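Local coordinates for protein UTR4 (Saccharomyces cerevisiae, PDB 2G80), which probably catalyses the enolization and dephosphorylation of a diketo methylthiopentyl phosphate in the methionine salvage pathway, using one magnesium ion, at residues A124-D129 with L153-V158. Sequence-based numbering, arbitrary orientation.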
ATOM      1  N   ALA A 124      -5.352  -4.691   8.535  1.00 35.92           N
ATOM      2  CA  ALA A 124      -4.287  -4.973   7.538  1.00 36.95           C
ATOM      3  C   ALA A 124      -3.379  -6.125   8.025  1.00 36.19           C
ATOM      4  O   ALA A 124      -2.703  -5.991   9.058  1.00 33.92           O
ATOM      5  CB  ALA A 124      -3.481  -3.725   7.239  1.00 37.68           C
ATOM      6  N   PRO A 125      -3.346  -7.251   7.282  1.00 35.51           N
ATOM      7  CA  PRO A 125      -2.561  -8.421   7.675  1.00 36.32           C
ATOM      8  C   PRO A 125      -1.036  -8.308   7.437  1.00 40.98           C
ATOM      9  O   PRO A 125      -0.468  -9.045   6.629  1.00 49.11           O
ATOM     10  CB  PRO A 125      -3.185  -9.545   6.819  1.00 33.87           C
ATOM     11  CG  PRO A 125      -3.629  -8.889   5.602  1.00 37.18           C
ATOM     12  CD  PRO A 125      -4.004  -7.478   5.975  1.00 37.34           C
ATOM     13  N   VAL A 126      -0.346  -7.455   8.180  1.00 39.61           N
ATOM     14  CA  VAL A 126       1.095  -7.327   8.020  1.00 35.89           C
ATOM     15  C   VAL A 126       1.791  -8.537   8.625  1.00 35.92           C
ATOM     16  O   VAL A 126       1.478  -8.949   9.741  1.00 38.37           O
ATOM     17  CB  VAL A 126       1.612  -6.014   8.596  1.00 34.75           C
ATOM     18  CG1 VAL A 126       3.146  -5.888   8.464  1.00 30.90           C
ATOM     19  CG2 VAL A 126       0.899  -4.822   7.893  1.00 30.29           C
ATOM     20  N   TYR A 127       2.776  -9.079   7.909  1.00 34.49           N
ATOM     21  CA  TYR A 127       3.517 -10.253   8.389  1.00 34.98           C
ATOM     22  C   TYR A 127       4.178  -9.943   9.720  1.00 34.64           C
ATOM     23  O   TYR A 127       4.736  -8.856   9.896  1.00 33.50           O
ATOM     24  CB  TYR A 127       4.567 -10.736   7.375  1.00 36.92           C
ATOM     25  CG  TYR A 127       3.996 -11.210   6.057  1.00 35.41           C
ATOM     26  CD1 TYR A 127       3.334 -12.443   5.954  1.00 39.57           C
ATOM     27  CD2 TYR A 127       4.136 -10.456   4.904  1.00 35.15           C
ATOM     28  CE1 TYR A 127       2.803 -12.873   4.727  1.00 35.29           C
ATOM     29  CE2 TYR A 127       3.613 -10.896   3.663  1.00 29.33           C
ATOM     30  CZ  TYR A 127       2.970 -12.098   3.584  1.00 38.13           C
ATOM     31  OH  TYR A 127       2.479 -12.516   2.377  1.00 39.05           O
ATOM     32  N   ALA A 128       4.122 -10.897  10.659  1.00 35.15           N
ATOM     33  CA  ALA A 128       4.691 -10.677  12.003  1.00 34.65           C
ATOM     34  C   ALA A 128       6.171 -10.174  11.983  1.00 33.77           C
ATOM     35  O   ALA A 128       6.520  -9.208  12.652  1.00 34.09           O
ATOM     36  CB  ALA A 128       4.547 -11.892  12.829  1.00 34.90           C
ATOM     37  N   ASP A 129       7.000 -10.792  11.155  1.00 32.87           N
ATOM     38  CA  ASP A 129       8.395 -10.388  11.011  1.00 32.20           C
ATOM     39  C   ASP A 129       8.569  -8.972  10.386  1.00 31.50           C
ATOM     40  O   ASP A 129       9.578  -8.314  10.616  1.00 29.77           O
ATOM     41  CB  ASP A 129       9.167 -11.422  10.184  1.00 30.92           C
ATOM     42  CG  ASP A 129       8.712 -11.465   8.737  1.00 41.21           C
ATOM     43  OD1 ASP A 129       7.581 -11.938   8.515  1.00 48.12           O
ATOM     44  OD2 ASP A 129       9.476 -11.015   7.839  1.00 44.24           O
ATOM     45  N   LEU A 153      -3.401   5.024   6.623  1.00 38.64           N
ATOM     46  CA  LEU A 153      -4.606   4.353   7.066  1.00 39.63           C
ATOM     47  C   LEU A 153      -4.349   2.855   7.251  1.00 40.07           C
ATOM     48  O   LEU A 153      -4.681   2.281   8.300  1.00 40.94           O
ATOM     49  CB  LEU A 153      -5.722   4.627   6.044  1.00 44.04           C
ATOM     50  CG  LEU A 153      -7.140   4.257   6.426  1.00 42.58           C
ATOM     51  CD1 LEU A 153      -7.605   5.119   7.624  1.00 42.71           C
ATOM     52  CD2 LEU A 153      -8.018   4.398   5.175  1.00 41.83           C
ATOM     53  N   LEU A 154      -3.704   2.213   6.271  1.00 40.77           N
ATOM     54  CA  LEU A 154      -3.315   0.763   6.390  1.00 38.54           C
ATOM     55  C   LEU A 154      -2.435   0.469   7.605  1.00 39.28           C
ATOM     56  O   LEU A 154      -2.698  -0.478   8.358  1.00 42.15           O
ATOM     57  CB  LEU A 154      -2.584   0.295   5.119  1.00 37.04           C
ATOM     58  CG  LEU A 154      -2.256  -1.201   4.957  1.00 43.14           C
ATOM     59  CD1 LEU A 154      -2.256  -1.633   3.468  1.00 44.80           C
ATOM     60  CD2 LEU A 154      -0.963  -1.679   5.657  1.00 48.23           C
ATOM     61  N   PHE A 155      -1.368   1.259   7.779  1.00 36.50           N
ATOM     62  CA  PHE A 155      -0.465   1.102   8.924  1.00 34.30           C
ATOM     63  C   PHE A 155      -1.009   1.565  10.260  1.00 34.24           C
ATOM     64  O   PHE A 155      -0.406   1.259  11.289  1.00 34.82           O
ATOM     65  CB  PHE A 155       0.931   1.692   8.624  1.00 37.82           C
ATOM     66  CG  PHE A 155       1.667   0.923   7.568  1.00 32.47           C
ATOM     67  CD1 PHE A 155       2.147  -0.347   7.847  1.00 35.41           C
ATOM     68  CD2 PHE A 155       1.835   1.427   6.299  1.00 38.92           C
ATOM     69  CE1 PHE A 155       2.823  -1.100   6.881  1.00 39.24           C
ATOM     70  CE2 PHE A 155       2.491   0.679   5.325  1.00 31.34           C
ATOM     71  CZ  PHE A 155       2.997  -0.594   5.634  1.00 39.73           C
ATOM     72  N   GLY A 156      -2.131   2.298  10.264  1.00 32.65           N
ATOM     73  CA  GLY A 156      -2.790   2.654  11.513  1.00 33.47           C
ATOM     74  C   GLY A 156      -3.656   1.559  12.125  1.00 33.32           C
ATOM     75  O   GLY A 156      -4.035   1.674  13.304  1.00 33.99           O
ATOM     76  N   TYR A 157      -3.991   0.521  11.338  1.00 35.57           N
ATOM     77  CA  TYR A 157      -4.965  -0.546  11.724  1.00 33.73           C
ATOM     78  C   TYR A 157      -4.511  -1.936  11.281  1.00 35.04           C
ATOM     79  O   TYR A 157      -5.183  -2.651  10.516  1.00 32.69           O
ATOM     80  CB  TYR A 157      -6.333  -0.201  11.125  1.00 33.39           C
ATOM     81  CG  TYR A 157      -6.919   1.113  11.617  1.00 36.12           C
ATOM     82  CD1 TYR A 157      -7.618   1.171  12.828  1.00 31.83           C
ATOM     83  CD2 TYR A 157      -6.776   2.297  10.879  1.00 35.78           C
ATOM     84  CE1 TYR A 157      -8.161   2.360  13.300  1.00 35.37           C
ATOM     85  CE2 TYR A 157      -7.329   3.492  11.322  1.00 36.09           C
ATOM     86  CZ  TYR A 157      -8.024   3.511  12.540  1.00 35.62           C
ATOM     87  OH  TYR A 157      -8.560   4.648  13.044  1.00 43.24           O
ATOM     88  N   VAL A 158      -3.378  -2.324  11.850  1.00 34.72           N
ATOM     89  CA  VAL A 158      -2.699  -3.540  11.533  1.00 34.41           C
ATOM     90  C   VAL A 158      -3.225  -4.661  12.424  1.00 35.22           C
ATOM     91  O   VAL A 158      -3.364  -4.496  13.645  1.00 35.41           O
ATOM     92  CB  VAL A 158      -1.131  -3.351  11.694  1.00 34.42           C
ATOM     93  CG1 VAL A 158      -0.390  -4.651  11.518  1.00 30.87           C
ATOM     94  CG2 VAL A 158      -0.623  -2.285  10.731  1.00 39.33           C
TER
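Ala124 and Val158 form an isolated beta bridge, their CA atoms 4.5 Å apart. Its evidence is the bond from Ala124 N to Tyr157 O, 2.8 Å long and nearly straight (171° at the hydrogen), with the donor lying in the plane of the carbonyl. A second backbone bond joins Ala124 with Gln159, and Val158 CA lies 3.5 Å from Ala124 O, a CA-H...O contact. Ala124 O also accepts from Val126 N, closing an inverse gamma turn centred on Pro125. The CB of Pro125 points away from the partner segment, whereas those of Ala124 and Val126 point toward it.

The buried methyl of Ala124 meets Leu154 twice: CB is 3.5 Å from Leu154 O and 3.6 Å from Leu154 CD2. In Leu154, chi1 of -172° puts CG opposite the backbone N, and chi2 of 149°, off a staggered value, turns CD2 to this methyl. The same CD2 lies over the centre of one face of the Phe155 ring, 3.9 Å above its plane.

Topologically, 124-129 brings the chain back from the helical cap, inserted between strand 33-36 and helix 128-136 of the HAD core, and enters that helix. Its partner, 153-158, carries the last part of the helix that follows strand 140-143 and the chain just beyond it; Leu154 also touches Tyr117 of helix 103-118, so the contact sits where cap and core meet.

Farther along, Val126 and Val158 pack obliquely, Val126 CB lying 3.8 Å from Val158 CG1. Val126 places CG1 trans to its N, leaving CG2 beside the N to meet both Val158 methyls and, more loosely, Leu154 CD2. The same CG2 approaches Phe155 CE1 obliquely at 4.3 Å. Ile131 of helix 128-136 touches both valines, while Phe155 also packs on Ile175.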